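Local coordinates for protein putative hemolysin (Streptococcus mutans UA159, PDB 2RK5) that is a putative membrane protein of the UPF0053 family that may bind flavin adenine dinucleotide, represented here by its transporter-associated (CorC_HlyC) domain, at residues Y10-T15 with D35-F40; E26-S31 with V59-K64. All blocks are in the same frame, centred on the assembly; numbering follows the deposited sequence.

Contact 1 (Y10-T15 with D35-F40)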
# COMPACT_ATOMS: atom_id res chain seq x y z
N TYR A 10 -0.11 20.88 6.25
CA TYR A 10 -1.45 20.30 6.18
C TYR A 10 -1.46 18.81 6.51
O TYR A 10 -0.46 18.13 6.31
CB TYR A 10 -2.04 20.48 4.78
CG TYR A 10 -2.00 21.90 4.28
CD1 TYR A 10 -3.12 22.71 4.34
CD2 TYR A 10 -0.83 22.44 3.77
CE1 TYR A 10 -3.07 24.04 3.90
CE2 TYR A 10 -0.78 23.76 3.32
CZ TYR A 10 -1.90 24.55 3.39
OH TYR A 10 -1.87 25.87 2.96
N ILE A 11 -2.58 18.34 7.05
CA ILE A 11 -2.84 16.90 7.14
C ILE A 11 -3.94 16.59 6.15
O ILE A 11 -4.98 17.26 6.14
CB ILE A 11 -3.22 16.43 8.56
CG1 ILE A 11 -2.09 16.75 9.54
CG2 ILE A 11 -3.52 14.94 8.59
CD1 ILE A 11 -0.84 15.94 9.35
N VAL A 12 -3.70 15.60 5.29
CA VAL A 12 -4.71 15.11 4.34
C VAL A 12 -5.00 13.64 4.57
O VAL A 12 -4.10 12.88 4.89
CB VAL A 12 -4.33 15.33 2.84
CG1 VAL A 12 -4.05 16.81 2.60
CG2 VAL A 12 -3.21 14.45 2.39
N LEU A 13 -6.26 13.27 4.36
CA LEU A 13 -6.66 11.89 4.33
C LEU A 13 -6.08 11.22 3.09
O LEU A 13 -6.12 11.77 1.99
CB LEU A 13 -8.18 11.75 4.34
CG LEU A 13 -8.86 12.41 5.54
CD1 LEU A 13 -10.33 12.03 5.48
CD2 LEU A 13 -8.22 12.01 6.88
N GLY A 14 -5.55 10.01 3.29
CA GLY A 14 -4.97 9.27 2.18
C GLY A 14 -5.96 8.99 1.07
O GLY A 14 -5.61 8.81 -0.09
N THR A 15 -7.23 8.90 1.45
CA THR A 15 -8.32 8.61 0.51
C THR A 15 -8.72 9.84 -0.31
O THR A 15 -9.53 9.74 -1.22
CB THR A 15 -9.57 8.04 1.23
OG1 THR A 15 -9.89 8.92 2.31
CG2 THR A 15 -9.28 6.65 1.73
N ASP A 35 -5.47 6.87 -8.15
CA ASP A 35 -6.63 7.73 -7.95
C ASP A 35 -6.58 8.65 -6.77
O ASP A 35 -7.29 9.66 -6.76
CB ASP A 35 -7.88 6.85 -7.87
CG ASP A 35 -8.14 6.14 -9.19
OD1 ASP A 35 -8.24 6.84 -10.23
OD2 ASP A 35 -8.23 4.92 -9.18
N THR A 36 -5.80 8.28 -5.74
CA THR A 36 -5.79 9.07 -4.51
C THR A 36 -4.39 9.52 -4.14
O THR A 36 -3.40 9.05 -4.69
CB THR A 36 -6.31 8.24 -3.29
OG1 THR A 36 -5.40 7.17 -2.99
CG2 THR A 36 -7.67 7.68 -3.55
N ILE A 37 -4.32 10.48 -3.23
CA ILE A 37 -3.04 11.00 -2.78
C ILE A 37 -2.21 9.91 -2.10
O ILE A 37 -0.98 9.88 -2.32
CB ILE A 37 -3.22 12.26 -1.91
CG1 ILE A 37 -1.87 12.96 -1.71
CG2 ILE A 37 -3.96 11.96 -0.60
CD1 ILE A 37 -1.20 13.41 -2.99
N ALA A 38 -2.83 9.00 -1.34
CA ALA A 38 -2.04 7.86 -0.80
C ALA A 38 -1.46 7.01 -1.92
O ALA A 38 -0.31 6.54 -1.83
CB ALA A 38 -2.86 6.98 0.15
N GLY A 39 -2.25 6.75 -2.95
CA GLY A 39 -1.77 5.96 -4.07
C GLY A 39 -0.59 6.65 -4.73
O GLY A 39 0.40 6.00 -5.11
N PHE A 40 -0.70 7.96 -4.93
CA PHE A 40 0.39 8.73 -5.55
C PHE A 40 1.67 8.66 -4.69
O PHE A 40 2.79 8.44 -5.20
CB PHE A 40 -0.06 10.18 -5.73
CG PHE A 40 0.98 11.08 -6.31
CD1 PHE A 40 1.11 11.23 -7.66
CD2 PHE A 40 1.81 11.78 -5.48
CE1 PHE A 40 2.08 12.03 -8.19
CE2 PHE A 40 2.80 12.61 -5.99
CZ PHE A 40 2.94 12.73 -7.35
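Thr36 meets the turn after strand 9-13 with its CB, which lies 3.3 Å from Gly14 O, while its methyl CG2 comes to 3.6 Å from Thr15 O. Its hydroxyl is turned back to its own helix: with chi1 at 66°, OG1 sits between the backbone N and the carbonyl carbon and accepts from Gly39 N at 3.2 Å. This makes Thr36 the N-cap of helix 37-45. The same OG1 is also hydrogen-bonded to Asp75 of the second subunit, and the carboxylate of that aspartate takes the Asp35 N-H as well, so the start of the helix lies at the dimer interface.

Ile37 follows, its two branches diverging. CG2 reaches the strand end, 3.4 Å from Leu13 O and 4.0 Å from Val12 CG2, the two side chains crossing at about a right angle. CG1, anti to the backbone N (chi1 -167°), carries CD1 away from the strand, and the side chain also packs on Leu18 and Phe21 of helix 18-25. Here the contact joins one face of the antiparallel sheet of the transporter-associated domain to the helices packed on it; Val12 and Ile37 both touch Leu81 of the neighbouring strand 77-85.

Ala38 supplies the one hydrogen bond between the segments. Its N donates to Gly14 O at 3.1 Å, in the carbonyl plane and on a lone pair, with an N-H...O angle of 157°. Thus a first-turn amide of the helix is satisfied by the turn. Ala38 CB lies against the same carbonyl, 3.7 Å from Gly14 CA, where glycine lets the backbones approach closely.

Contact 2 (E26-S31 with V59-K64)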
# COMPACT_ATOMS: atom_id res chain seq x y z
N GLU A 26 -3.83 23.54 -5.76
CA GLU A 26 -3.52 24.23 -7.03
C GLU A 26 -2.35 23.56 -7.73
O GLU A 26 -1.43 24.21 -8.26
CB GLU A 26 -3.31 25.75 -6.84
CG GLU A 26 -4.50 26.37 -6.12
CD GLU A 26 -4.53 27.91 -6.11
OE1 GLU A 26 -3.58 28.57 -6.56
OE2 GLU A 26 -5.56 28.46 -5.64
N THR A 27 -2.39 22.22 -7.74
CA THR A 27 -1.34 21.44 -8.35
C THR A 27 -1.94 20.56 -9.47
O THR A 27 -3.15 20.64 -9.77
CB THR A 27 -0.65 20.56 -7.28
OG1 THR A 27 -1.64 19.84 -6.54
CG2 THR A 27 0.12 21.44 -6.30
N ASP A 28 -1.06 19.77 -10.09
CA ASP A 28 -1.42 18.91 -11.23
C ASP A 28 -0.73 17.54 -11.12
O ASP A 28 -0.22 17.00 -12.10
CB ASP A 28 -1.06 19.60 -12.57
CG ASP A 28 0.47 19.73 -12.81
OD1 ASP A 28 1.29 19.42 -11.90
OD2 ASP A 28 0.86 20.15 -13.93
N LEU A 29 -0.78 16.96 -9.92
CA LEU A 29 -0.15 15.66 -9.69
C LEU A 29 -0.90 14.60 -10.47
O LEU A 29 -2.12 14.65 -10.54
CB LEU A 29 -0.22 15.29 -8.22
CG LEU A 29 0.48 16.26 -7.28
CD1 LEU A 29 0.50 15.70 -5.86
CD2 LEU A 29 1.89 16.60 -7.82
N GLU A 30 -0.17 13.66 -11.05
CA GLU A 30 -0.81 12.52 -11.71
C GLU A 30 0.15 11.37 -11.76
O GLU A 30 1.36 11.55 -11.77
CB GLU A 30 -1.25 12.89 -13.12
CG GLU A 30 -0.12 13.30 -14.03
CD GLU A 30 -0.61 13.76 -15.40
OE1 GLU A 30 -1.50 13.09 -15.99
OE2 GLU A 30 -0.10 14.80 -15.90
N SER A 31 -0.41 10.17 -11.76
CA SER A 31 0.39 8.97 -11.96
C SER A 31 -0.50 7.87 -12.51
O SER A 31 -1.69 7.81 -12.22
CB SER A 31 1.03 8.56 -10.64
OG SER A 31 1.67 7.32 -10.72
N VAL A 59 7.85 16.56 -4.53
CA VAL A 59 7.50 16.83 -5.92
C VAL A 59 7.30 18.31 -6.15
O VAL A 59 7.05 19.06 -5.23
CB VAL A 59 6.25 16.04 -6.36
CG1 VAL A 59 6.52 14.54 -6.31
CG2 VAL A 59 5.04 16.41 -5.52
N GLU A 60 7.43 18.73 -7.40
CA GLU A 60 7.16 20.11 -7.78
C GLU A 60 5.99 20.13 -8.75
O GLU A 60 5.96 19.35 -9.70
CB GLU A 60 8.38 20.76 -8.44
CG GLU A 60 8.09 22.18 -8.92
CD GLU A 60 9.33 22.86 -9.44
OE1 GLU A 60 10.39 22.18 -9.58
OE2 GLU A 60 9.27 24.09 -9.69
N SER A 61 5.04 21.02 -8.52
CA SER A 61 3.88 21.12 -9.39
C SER A 61 3.32 22.55 -9.39
O SER A 61 3.06 23.14 -8.32
CB SER A 61 2.79 20.13 -8.97
OG SER A 61 1.63 20.32 -9.75
N ASN A 62 3.18 23.12 -10.58
CA ASN A 62 2.57 24.46 -10.72
C ASN A 62 3.28 25.46 -9.84
O ASN A 62 2.68 26.34 -9.24
CB ASN A 62 1.06 24.41 -10.45
CG ASN A 62 0.29 23.70 -11.56
OD1 ASN A 62 0.85 23.40 -12.62
ND2 ASN A 62 -0.99 23.42 -11.32
N GLY A 63 4.60 25.30 -9.80
CA GLY A 63 5.47 26.20 -9.07
C GLY A 63 5.47 26.03 -7.57
O GLY A 63 6.16 26.77 -6.87
N LYS A 64 4.71 25.06 -7.08
CA LYS A 64 4.74 24.70 -5.66
C LYS A 64 5.66 23.49 -5.46
O LYS A 64 5.64 22.54 -6.27
CB LYS A 64 3.35 24.33 -5.14
CG LYS A 64 2.30 25.46 -5.15
CD LYS A 64 1.39 25.22 -6.38
CE LYS A 64 0.48 26.34 -6.67
NZ LYS A 64 0.04 26.37 -8.07
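Ser61 and Asp28 face each other through the serine hydroxyl. Ser61 OG, anti to the backbone nitrogen (chi1 175°), projects from the end of strand 56-61 and accepts from Asp28 N at 2.8 Å. The same OG also faces the carboxylate of that aspartate, but its separation from Asp28 OD1 is implausibly short as modelled, which leaves the details of this second bond doubtful. Thr27 CB is close beside the hydroxyl, 3.4 Å from Ser61 OG.

Asn62 stands next to Asp28, their amide and carboxylate planes 45° apart. Its ND2 turns to Glu26 O at 3.2 Å; the oxygen lies nearly in the amide plane, but the donor stands above the plane of the carbonyl. Lys64 reaches the same oxygen from the other strand of the hairpin. Its chain bends at chi2 (101°), running past Thr27 CG2 and bringing NZ to 2.6 Å from Glu26 O and 2.9 Å from Asn62 O.

Residues Ser61 to Lys64 form the type I' turn of the beta hairpin joining strands 56-61 and 64-74, and the partner carbonyl belongs to the positive-phi residue that directly follows helix 18-25. On the inner side Leu29 CD2 touches Val59 CG2 at 3.9 Å, and both side chains pack on Leu66. Two side-chain donors on Glu26 O thus tie the exit of the helix to the hairpin, and the lysine ammonium, bridging two carbonyls and with the Glu26 carboxylate nearby, would probably be stabilised in its charged form.

How the contacts relate
Contacts 1 and 2 have centres about 14 Å apart and meet through the side chains of helix 37-45. Phe40 CE2 lies 3.9 Å from Leu29 CD1, and Phe40 CD1 is 4.0 Å from Ser31 CB; Ile37 CD1 also approaches Leu29 CD1 at 4.0 Å. Leu29 and Ile37 both pack on Phe21 of helix 18-25, giving the two contacts a common apolar core over the same sheet. Along the chain their segments alternate, 10-15 and 26-31 preceding 35-40 and 59-64. Contact 1, near the chain's centre, borders the second subunit, whereas contact 2 lies farther out and touches no other chain of the dimer.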